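Local coordinates for protein glutamate--tRNA ligase (Elizabethkingia anophelis, PDB 6B1Z) that catalyses the ATP-dependent attachment of glutamate to its cognate tRNA, as a class I aminoacyl-tRNA synthetase, at residues 93-96 / 97-101; 360-364 / 365-369; 140-143 / 144-148; 311-314 / 315-318. One frame throughout, in Å; residues are numbered along the deposited sequence.

Interaction 1: 93-96 / 97-101. With FMT (formic acid), chain B; EDO (1,2-ethanediol), chain S.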
loop_
_atom_site.group_PDB
_atom_site.type_symbol
_atom_site.label_atom_id
_atom_site.label_comp_id
_atom_site.label_asym_id
_atom_site.label_seq_id
_atom_site.Cartn_x
_atom_site.Cartn_y
_atom_site.Cartn_z
ATOM N N SER A 93 -7.637 22.980 5.309
ATOM C CA SER A 93 -8.903 23.614 5.681
ATOM C C SER A 93 -8.724 24.703 6.734
ATOM O O SER A 93 -9.617 25.538 6.911
ATOM C CB SER A 93 -9.907 22.577 6.193
ATOM O OG SER A 93 -9.475 21.961 7.399
ATOM N N GLU A 94 -7.583 24.721 7.419
ATOM C CA GLU A 94 -7.332 25.642 8.513
ATOM C C GLU A 94 -6.421 26.794 8.112
ATOM O O GLU A 94 -5.984 27.559 8.984
ATOM C CB GLU A 94 -6.743 24.863 9.691
ATOM C CG GLU A 94 -7.742 23.851 10.242
ATOM C CD GLU A 94 -7.139 22.916 11.269
ATOM O OE1 GLU A 94 -5.949 23.093 11.588
ATOM O OE2 GLU A 94 -7.855 22.006 11.747
ATOM N N ARG A 95 -6.178 26.978 6.811
ATOM C CA ARG A 95 -5.197 27.942 6.325
ATOM C C ARG A 95 -5.819 29.046 5.475
ATOM O O ARG A 95 -5.129 29.651 4.647
ATOM C CB ARG A 95 -4.095 27.224 5.545
ATOM C CG ARG A 95 -3.311 26.206 6.413
ATOM C CD ARG A 95 -2.314 25.392 5.604
ATOM N NE ARG A 95 -1.209 26.178 5.050
ATOM C CZ ARG A 95 -0.096 26.494 5.706
ATOM N NH1 ARG A 95 0.061 26.169 6.995
ATOM N NH2 ARG A 95 0.841 27.188 5.078
ATOM N N ARG A 96 -7.105 29.345 5.693
ATOM C CA ARG A 96 -7.809 30.254 4.786
ATOM C C ARG A 96 -7.193 31.654 4.773
ATOM O O ARG A 96 -7.124 32.286 3.712
ATOM C CB ARG A 96 -9.295 30.323 5.142
ATOM C CG ARG A 96 -9.963 31.599 4.631
ATOM C CD ARG A 96 -11.450 31.661 4.940
ATOM N NE ARG A 96 -12.227 30.734 4.122
ATOM C CZ ARG A 96 -12.508 30.921 2.834
ATOM N NH1 ARG A 96 -12.068 32.000 2.194
ATOM N NH2 ARG A 96 -13.230 30.025 2.183
ATOM N N ASP A 97 -6.732 32.157 5.927
ATOM C CA ASP A 97 -6.171 33.511 5.940
ATOM C C ASP A 97 -4.888 33.587 5.110
ATOM O O ASP A 97 -4.631 34.602 4.445
ATOM C CB ASP A 97 -5.929 33.969 7.377
ATOM C CG ASP A 97 -7.184 34.515 8.028
ATOM O OD1 ASP A 97 -8.291 34.271 7.494
ATOM O OD2 ASP A 97 -7.067 35.197 9.068
ATOM N N ILE A 98 -4.076 32.524 5.134
ATOM C CA ILE A 98 -2.897 32.450 4.272
ATOM C C ILE A 98 -3.315 32.482 2.812
ATOM O O ILE A 98 -2.739 33.211 1.989
ATOM C CB ILE A 98 -2.077 31.182 4.593
ATOM C CG1 ILE A 98 -1.566 31.237 6.029
ATOM C CG2 ILE A 98 -0.922 31.023 3.620
ATOM C CD1 ILE A 98 -1.045 29.907 6.568
ATOM N N TYR A 99 -4.321 31.683 2.464
ATOM C CA TYR A 99 -4.741 31.620 1.070
ATOM C C TYR A 99 -5.312 32.955 0.609
ATOM O O TYR A 99 -5.082 33.372 -0.536
ATOM C CB TYR A 99 -5.765 30.506 0.882
ATOM C CG TYR A 99 -5.252 29.124 1.235
ATOM C CD1 TYR A 99 -3.943 28.730 0.950
ATOM C CD2 TYR A 99 -6.084 28.220 1.877
ATOM C CE1 TYR A 99 -3.497 27.433 1.292
ATOM C CE2 TYR A 99 -5.655 26.948 2.219
ATOM C CZ TYR A 99 -4.369 26.564 1.932
ATOM O OH TYR A 99 -3.969 25.297 2.297
ATOM N N ASP A 100 -6.063 33.636 1.479
ATOM C CA ASP A 100 -6.624 34.938 1.110
ATOM C C ASP A 100 -5.527 35.940 0.779
ATOM O O ASP A 100 -5.650 36.719 -0.173
ATOM C CB ASP A 100 -7.489 35.476 2.249
ATOM C CG ASP A 100 -8.808 34.745 2.381
ATOM O OD1 ASP A 100 -9.155 33.920 1.514
ATOM O OD2 ASP A 100 -9.495 34.995 3.401
ATOM N N ARG A 101 -4.445 35.929 1.556
ATOM C CA ARG A 101 -3.315 36.817 1.304
ATOM C C ARG A 101 -2.762 36.607 -0.102
ATOM O O ARG A 101 -2.526 37.574 -0.840
ATOM C CB ARG A 101 -2.243 36.572 2.376
ATOM C CG ARG A 101 -0.932 37.320 2.205
ATOM C CD ARG A 101 -0.165 37.414 3.539
ATOM N NE ARG A 101 0.607 36.215 3.864
ATOM C CZ ARG A 101 0.346 35.399 4.885
ATOM N NH1 ARG A 101 -0.675 35.641 5.701
ATOM N NH2 ARG A 101 1.116 34.337 5.095
HETATM C C FMT B . -8.693 31.301 9.327
HETATM O O1 FMT B . -7.745 31.382 8.548
HETATM O O2 FMT B . -8.805 30.432 10.190
HETATM C C1 EDO S . -11.057 35.412 11.756
HETATM O O1 EDO S . -10.963 34.205 10.991
HETATM C C2 EDO S . -9.734 36.160 11.666
HETATM O O2 EDO S . -9.291 36.172 10.303
#
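Arg95 and Tyr99 meet in the first turn of helix 96-106, in the class I catalytic domain, where Arg95 holds the N-cap position. Arg95 CB lies 3.7 Å from Tyr99 CZ, and CD passes the phenol oxygen. A bend at chi3 (66°) then brings the guanidinium against Ile98, whose CD1 sits 3.6 Å from the guanidinium plane, over its centre, while Tyr99 OH is at the edge. Arginine suits this buried place because its CB packs on the Tyr99 ring and CD on the hydroxyl, while the head has several donors to spend: NE pairs with Asp217, which also bonds Tyr99 OH, and NH1 goes to the carbonyls of Tyr87 and Pro89. Tyr99 N donates to Arg95 O at 3.1 Å, and the same oxygen stands over one face of the Tyr99 ring. One residue on, Arg96 O accepts from Asp100 N at 2.8 Å. Arg96 NH1 forms a rather long salt bridge with Asp100 OD1, 3.6 Å, and its NH2 bonds the carbonyl of Asp205. At the N-terminal end of the helix, where the first N-H groups lack acceptors within the helix, a formic acid molecule, probably from the crystallisation liquor, accepts through O1 from Asp97 N at 2.9 Å.

Interaction 2: 360-364 / 365-369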
loop_
_atom_site.group_PDB
_atom_site.type_symbol
_atom_site.label_atom_id
_atom_site.label_comp_id
_atom_site.label_asym_id
_atom_site.label_seq_id
_atom_site.Cartn_x
_atom_site.Cartn_y
_atom_site.Cartn_z
ATOM N N GLN A 360 10.306 -16.551 8.032
ATOM C CA GLN A 360 11.267 -17.615 8.318
ATOM C C GLN A 360 12.352 -17.155 9.277
ATOM O O GLN A 360 12.947 -17.983 9.981
ATOM C CB GLN A 360 11.899 -18.117 7.017
ATOM C CG GLN A 360 10.983 -18.968 6.169
ATOM C CD GLN A 360 11.561 -19.239 4.790
ATOM O OE1 GLN A 360 12.605 -18.693 4.423
ATOM N NE2 GLN A 360 10.886 -20.078 4.018
ATOM N N LEU A 361 12.630 -15.851 9.313
ATOM C CA LEU A 361 13.676 -15.291 10.153
ATOM C C LEU A 361 13.175 -14.837 11.519
ATOM O O LEU A 361 13.997 -14.549 12.394
ATOM C CB LEU A 361 14.348 -14.114 9.441
ATOM C CG LEU A 361 15.251 -14.462 8.252
ATOM C CD1 LEU A 361 15.885 -13.198 7.731
ATOM C CD2 LEU A 361 16.313 -15.468 8.663
ATOM N N MET A 362 11.862 -14.760 11.722
ATOM C CA MET A 362 11.321 -14.468 13.047
ATOM C C MET A 362 11.608 -15.616 14.004
ATOM O O MET A 362 11.600 -16.783 13.622
ATOM C CB MET A 362 9.809 -14.249 12.974
ATOM C CG MET A 362 9.405 -13.025 12.181
ATOM S SD MET A 362 7.623 -12.801 12.086
ATOM C CE MET A 362 7.150 -12.580 13.802
ATOM N N SER A 363 11.853 -15.275 15.270
ATOM C CA SER A 363 11.960 -16.308 16.290
ATOM C C SER A 363 10.607 -16.979 16.509
ATOM O O SER A 363 9.544 -16.415 16.220
ATOM C CB SER A 363 12.449 -15.713 17.608
ATOM O OG SER A 363 11.478 -14.812 18.112
ATOM N N ASN A 364 10.659 -18.195 17.051
ATOM C CA ASN A 364 9.424 -18.887 17.398
ATOM C C ASN A 364 8.626 -18.068 18.404
ATOM O O ASN A 364 7.398 -17.957 18.292
ATOM C CB ASN A 364 9.721 -20.292 17.934
ATOM C CG ASN A 364 10.408 -21.176 16.902
ATOM O OD1 ASN A 364 10.302 -20.931 15.696
ATOM N ND2 ASN A 364 11.097 -22.216 17.365
ATOM N N GLU A 365 9.317 -17.449 19.373
ATOM C CA GLU A 365 8.626 -16.611 20.348
ATOM C C GLU A 365 7.943 -15.411 19.703
ATOM O O GLU A 365 6.863 -15.006 20.148
ATOM C CB GLU A 365 9.603 -16.142 21.420
ATOM C CG GLU A 365 10.047 -17.237 22.370
ATOM C CD GLU A 365 9.040 -17.520 23.481
ATOM O OE1 GLU A 365 7.826 -17.286 23.281
ATOM O OE2 GLU A 365 9.476 -17.962 24.559
ATOM N N ALA A 366 8.562 -14.805 18.680
ATOM C CA ALA A 366 7.950 -13.655 18.021
ATOM C C ALA A 366 6.667 -14.041 17.284
ATOM O O ALA A 366 5.746 -13.220 17.178
ATOM C CB ALA A 366 8.952 -13.008 17.053
ATOM N N ILE A 367 6.590 -15.280 16.794
ATOM C CA ILE A 367 5.418 -15.781 16.081
ATOM C C ILE A 367 4.313 -16.208 17.047
ATOM O O ILE A 367 3.127 -16.173 16.692
ATOM C CB ILE A 367 5.848 -16.945 15.172
ATOM C CG1 ILE A 367 6.759 -16.439 14.052
ATOM C CG2 ILE A 367 4.632 -17.689 14.590
ATOM C CD1 ILE A 367 7.491 -17.555 13.329
ATOM N N LEU A 368 4.668 -16.612 18.266
ATOM C CA LEU A 368 3.702 -17.225 19.182
ATOM C C LEU A 368 2.440 -16.401 19.424
ATOM O O LEU A 368 1.346 -16.988 19.412
ATOM C CB LEU A 368 4.384 -17.550 20.522
ATOM C CG LEU A 368 3.502 -18.274 21.551
ATOM C CD1 LEU A 368 3.094 -19.658 21.054
ATOM C CD2 LEU A 368 4.233 -18.378 22.879
ATOM N N PRO A 369 2.503 -15.089 19.669
ATOM C CA PRO A 369 1.249 -14.363 19.959
ATOM C C PRO A 369 0.230 -14.446 18.833
ATOM O O PRO A 369 -0.942 -14.731 19.099
ATOM C CB PRO A 369 1.725 -12.926 20.206
ATOM C CG PRO A 369 3.165 -13.069 20.605
ATOM C CD PRO A 369 3.689 -14.221 19.822
#
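Ser363 OG accepts a hydrogen bond from Ala366 N at 3.0 Å. The serine side chain reaches that N-H because chi1 is 65°, which sets OG between the backbone N and the carbonyl carbon; serine is apt here, being short and carrying an acceptor on its first branch. Ala366 CB lies 3.3 Å from Ser363 OG, and a methyl is small enough to fit beside it. The backbone carbonyl of Ser363 is used as well: Ser363 O accepts from Ile367 N at 3.2 Å, with the donor tilted 20° from the carbonyl plane. Ser363 is thus the N-cap of helix 364-377, which follows helix 348-361 after a short break, within the range assigned to the anticodon-binding domain. One residue on, Asn364 O receives two weak bonds, from Leu368 N at 3.0 Å and from Ile367 N, so the latter N-H is shared between two carbonyls. Asn364 OD1 accepts from Lys395 NZ, and the same ammonium group bonds the carbonyl of Met362, tying both sides of the cap to one lysine. Apolar contacts accompany these bonds. Met362 bends at chi3 (62°), bringing CE within 3.7 Å of Ala366 CB and 3.9 Å of Ile367 CG1. Buried Ile367 also packs on Ile391, Val401 and Ile404 of the following helices.

Interaction 3: 140-143 / 144-148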
loop_
_atom_site.group_PDB
_atom_site.type_symbol
_atom_site.label_atom_id
_atom_site.label_comp_id
_atom_site.label_asym_id
_atom_site.label_seq_id
_atom_site.Cartn_x
_atom_site.Cartn_y
_atom_site.Cartn_z
ATOM N N TYR A 140 -7.417 29.484 -23.849
ATOM C CA TYR A 140 -7.267 30.692 -24.656
ATOM C C TYR A 140 -8.303 30.751 -25.776
ATOM O O TYR A 140 -8.827 31.826 -26.086
ATOM C CB TYR A 140 -5.850 30.761 -25.232
ATOM C CG TYR A 140 -5.562 32.090 -25.885
ATOM C CD1 TYR A 140 -5.987 32.346 -27.182
ATOM C CD2 TYR A 140 -4.885 33.097 -25.199
ATOM C CE1 TYR A 140 -5.742 33.555 -27.781
ATOM C CE2 TYR A 140 -4.643 34.321 -25.791
ATOM C CZ TYR A 140 -5.069 34.535 -27.087
ATOM O OH TYR A 140 -4.840 35.745 -27.716
ATOM N N GLU A 141 -8.610 29.604 -26.389
ATOM C CA GLU A 141 -9.527 29.553 -27.527
ATOM C C GLU A 141 -10.969 29.859 -27.149
ATOM O O GLU A 141 -11.710 30.426 -27.967
ATOM C CB GLU A 141 -9.466 28.171 -28.170
ATOM C CG GLU A 141 -8.189 27.901 -28.944
ATOM C CD GLU A 141 -8.165 26.500 -29.532
ATOM O OE1 GLU A 141 -8.724 25.570 -28.899
ATOM O OE2 GLU A 141 -7.587 26.333 -30.626
ATOM N N THR A 142 -11.402 29.464 -25.949
ATOM C CA THR A 142 -12.804 29.565 -25.560
ATOM C C THR A 142 -13.087 30.686 -24.572
ATOM O O THR A 142 -14.259 31.029 -24.371
ATOM C CB THR A 142 -13.308 28.240 -24.949
ATOM O OG1 THR A 142 -12.521 27.894 -23.795
ATOM C CG2 THR A 142 -13.217 27.088 -25.951
ATOM N N ARG A 143 -12.061 31.261 -23.934
ATOM C CA ARG A 143 -12.385 32.162 -22.833
ATOM C C ARG A 143 -13.123 33.406 -23.318
ATOM O O ARG A 143 -13.945 33.957 -22.581
ATOM C CB ARG A 143 -11.125 32.533 -22.041
ATOM C CG ARG A 143 -10.174 33.457 -22.745
ATOM C CD ARG A 143 -9.090 33.947 -21.774
ATOM N NE ARG A 143 -8.076 32.941 -21.478
ATOM C CZ ARG A 143 -6.779 33.081 -21.753
ATOM N NH1 ARG A 143 -6.337 34.193 -22.351
ATOM N NH2 ARG A 143 -5.921 32.116 -21.426
ATOM N N ASN A 144 -12.902 33.832 -24.565
ATOM C CA ASN A 144 -13.539 35.066 -24.999
ATOM C C ASN A 144 -15.015 34.916 -25.333
ATOM O O ASN A 144 -15.692 35.937 -25.507
ATOM C CB ASN A 144 -12.784 35.657 -26.190
ATOM C CG ASN A 144 -11.484 36.304 -25.768
ATOM O OD1 ASN A 144 -10.401 35.834 -26.116
ATOM N ND2 ASN A 144 -11.584 37.378 -24.995
ATOM N N ARG A 145 -15.561 33.701 -25.408
ATOM C CA ARG A 145 -16.995 33.556 -25.615
ATOM C C ARG A 145 -17.722 33.063 -24.372
ATOM O O ARG A 145 -18.915 32.753 -24.442
ATOM C CB ARG A 145 -17.289 32.644 -26.807
ATOM C CG ARG A 145 -16.845 31.198 -26.705
ATOM C CD ARG A 145 -17.196 30.526 -28.034
ATOM N NE ARG A 145 -16.449 29.304 -28.318
ATOM C CZ ARG A 145 -17.013 28.122 -28.552
ATOM N NH1 ARG A 145 -18.335 27.994 -28.531
ATOM N NH2 ARG A 145 -16.253 27.067 -28.814
ATOM N N LEU A 146 -17.043 33.015 -23.234
ATOM C CA LEU A 146 -17.674 32.673 -21.973
ATOM C C LEU A 146 -17.847 33.958 -21.157
ATOM O O LEU A 146 -17.795 35.066 -21.711
ATOM C CB LEU A 146 -16.840 31.583 -21.292
ATOM C CG LEU A 146 -16.983 30.250 -22.049
ATOM C CD1 LEU A 146 -15.904 29.253 -21.649
ATOM C CD2 LEU A 146 -18.377 29.661 -21.838
ATOM N N ARG A 147 -18.086 33.828 -19.851
ATOM C CA ARG A 147 -18.469 34.971 -19.019
ATOM C C ARG A 147 -17.419 35.178 -17.934
ATOM O O ARG A 147 -17.468 34.542 -16.877
ATOM C CB ARG A 147 -19.864 34.768 -18.431
ATOM C CG ARG A 147 -20.978 34.880 -19.499
ATOM C CD ARG A 147 -22.407 34.667 -18.953
ATOM N NE ARG A 147 -22.685 35.470 -17.764
ATOM C CZ ARG A 147 -22.940 36.776 -17.777
ATOM N NH1 ARG A 147 -22.951 37.442 -18.925
ATOM N NH2 ARG A 147 -23.182 37.412 -16.638
ATOM N N ASN A 148 -16.469 36.077 -18.189
ATOM C CA ASN A 148 -15.345 36.266 -17.282
ATOM C C ASN A 148 -14.825 37.694 -17.445
ATOM O O ASN A 148 -15.304 38.451 -18.291
ATOM C CB ASN A 148 -14.267 35.211 -17.556
ATOM C CG ASN A 148 -13.815 35.227 -18.996
ATOM O OD1 ASN A 148 -13.245 36.215 -19.452
ATOM N ND2 ASN A 148 -14.078 34.148 -19.726
HETATM O O HOH W 1 -11.099 33.118 -26.708
HETATM O O HOH W 2 -7.891 36.465 -28.270
HETATM O O HOH W 3 -8.124 34.908 -25.471
HETATM O O HOH W 4 -14.177 29.235 -29.259
#
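A tight turn in the loop between helices 119-131 and 154-162 folds Asn148 back onto the backbone of Arg143. Asn148 ND2 donates to Arg143 O at 2.9 Å, with the acceptor near the amide plane; a chi1 of 56° places the amide between backbone N and carbonyl carbon, facing that oxygen. Leu146 N adds a weak bond to the same carbonyl. Asparagine fits because both ends of its amide are used: ND2 also bonds Tyr138 OH, and OD1 accepts from the backbone N of Ile150 and Ser151. One residue earlier, Arg145 N donates to Thr142 O at 3.1 Å, from well above the carbonyl plane. Leu146 CD1 lies 3.6 Å from Thr142 O. Thr142 OG1 is engaged with Ala137 and Asn139. On the more exposed side, a water accepts from Asn144 N at 2.9 Å and lies by Tyr140 O. Arg143 sends its guanidinium, with Tyr140 CA over one face, to a salt bridge with Asp198 and to the carbonyl of Met173. Successive i to i+3 backbone bonds, from Arg145 N to Thr142 O and, weakly, from Leu146 N to Arg143 O, are characteristic of two overlapping type I beta turns, 142-145 and 143-146.

Interaction 4: 311-314 / 315-318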
loop_
_atom_site.group_PDB
_atom_site.type_symbol
_atom_site.label_atom_id
_atom_site.label_comp_id
_atom_site.label_asym_id
_atom_site.label_seq_id
_atom_site.Cartn_x
_atom_site.Cartn_y
_atom_site.Cartn_z
ATOM N N VAL A 311 7.046 -2.887 -1.295
ATOM C CA VAL A 311 6.613 -1.638 -1.922
ATOM C C VAL A 311 7.808 -0.849 -2.435
ATOM O O VAL A 311 7.770 -0.283 -3.537
ATOM C CB VAL A 311 5.767 -0.819 -0.927
ATOM C CG1 VAL A 311 5.466 0.579 -1.512
ATOM C CG2 VAL A 311 4.441 -1.540 -0.639
ATOM N N ALA A 312 8.900 -0.820 -1.664
ATOM C CA ALA A 312 10.089 -0.078 -2.071
ATOM C C ALA A 312 10.619 -0.541 -3.415
ATOM O O ALA A 312 11.110 0.267 -4.207
ATOM C CB ALA A 312 11.185 -0.232 -1.012
ATOM N N MET A 313 10.538 -1.841 -3.686
ATOM C CA MET A 313 11.137 -2.391 -4.887
ATOM C C MET A 313 10.242 -2.261 -6.113
ATOM O O MET A 313 10.607 -2.776 -7.174
ATOM C CB MET A 313 11.523 -3.855 -4.637
ATOM C CG MET A 313 12.538 -4.011 -3.501
ATOM S SD MET A 313 13.956 -2.882 -3.653
ATOM C CE MET A 313 14.858 -3.291 -2.159
ATOM N N LEU A 314 9.092 -1.590 -5.993
ATOM C CA LEU A 314 8.243 -1.285 -7.152
ATOM C C LEU A 314 8.822 -0.072 -7.879
ATOM O O LEU A 314 8.301 1.048 -7.839
ATOM C CB LEU A 314 6.798 -1.059 -6.714
ATOM C CG LEU A 314 6.084 -2.287 -6.139
ATOM C CD1 LEU A 314 4.722 -1.901 -5.595
ATOM C CD2 LEU A 314 5.948 -3.387 -7.195
ATOM N N GLY A 315 9.914 -0.316 -8.605
ATOM C CA GLY A 315 10.530 0.708 -9.420
ATOM C C GLY A 315 11.843 1.234 -8.896
ATOM O O GLY A 315 12.418 2.137 -9.512
ATOM N N TRP A 316 12.340 0.713 -7.781
ATOM C CA TRP A 316 13.661 1.066 -7.290
ATOM C C TRP A 316 14.428 -0.228 -7.120
ATOM O O TRP A 316 13.886 -1.202 -6.598
ATOM C CB TRP A 316 13.587 1.842 -5.967
ATOM C CG TRP A 316 14.919 2.047 -5.276
ATOM C CD1 TRP A 316 15.985 2.769 -5.737
ATOM C CD2 TRP A 316 15.303 1.547 -3.987
ATOM N NE1 TRP A 316 17.015 2.734 -4.823
ATOM C CE2 TRP A 316 16.620 1.989 -3.741
ATOM C CE3 TRP A 316 14.663 0.761 -3.023
ATOM C CZ2 TRP A 316 17.306 1.676 -2.568
ATOM C CZ3 TRP A 316 15.347 0.446 -1.862
ATOM C CH2 TRP A 316 16.656 0.901 -1.645
ATOM N N SER A 317 15.657 -0.256 -7.617
ATOM C CA SER A 317 16.535 -1.408 -7.446
ATOM C C SER A 317 17.852 -0.891 -6.892
ATOM O O SER A 317 18.594 -0.197 -7.618
ATOM C CB SER A 317 16.732 -2.170 -8.754
ATOM O OG SER A 317 16.708 -1.302 -9.876
ATOM N N PRO A 318 18.159 -1.165 -5.627
ATOM C CA PRO A 318 19.447 -0.741 -5.074
ATOM C C PRO A 318 20.600 -1.300 -5.894
ATOM O O PRO A 318 20.533 -2.414 -6.419
ATOM C CB PRO A 318 19.431 -1.319 -3.653
ATOM C CG PRO A 318 18.434 -2.428 -3.701
ATOM C CD PRO A 318 17.396 -2.000 -4.687
HETATM O O HOH W 5 13.235 -3.543 -7.926
#
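Met313 lies obliquely across Trp316 in a Met-aromatic contact, its SD 4.7 Å from the centroid of the six-membered ring and 49° off the ring normal. The thioether is turned this way by a bend at chi2 (-49°), after which SD comes 3.8 Å from Trp316 CE3 and CE approaches CZ3. An unbranched, polarisable chain such as methionine can follow the indole and still reach Pro318, which it crosses at about a right angle with SD 3.7 Å from CD. That proline carbon also stands 4.0 Å above the plane of the indole, over its centre. Trp316 has CG anti to its own N, which carries the ring to Ala312: Ala312 O lies in the ring plane at its edge, and the alanine CB is 4.1 Å from Trp316 CE3, small enough to leave room for the indole. The backbone that carries these side chains makes an inverse gamma turn centred on Leu314, with a weak bond from Gly315 N to Met313 O at 2.9 Å. Gly315 follows with positive phi (108°), where a beta carbon would run into Leu314 O. A water joins the two sides, donating to Met313 O and to Trp316 O. Helix 304-312 thus ends against its neighbours: helix 26-41 binds the carbonyls of Ala312 and Leu314 through Tyr34 and Arg30, and helix 327-333 packs Met330 and Glu333 on Trp316, with Phe334 edge-to-face to the indole.

Overall arrangement
All four contacts are local, each between adjoining segments, so they follow one another in series without nesting or crossing. From the N terminus, interaction 1 starts helix 96-106 and ties it to helix 210-220. Interaction 3 then shapes the loop between helices 119-131 and 154-162, beside strand 112-115; its centre is about 29 Å from that of interaction 1. Much later in sequence, interaction 4 ends helix 304-312 and packs its end against helices 26-41 and 327-333. Interaction 2 comes last, joining helix 348-361 to helix 364-377 in the anticodon-binding range. Its nearest atoms are about 14 Å from interaction 4, whereas the centres of interactions 2 and 3 lie about 66 Å apart.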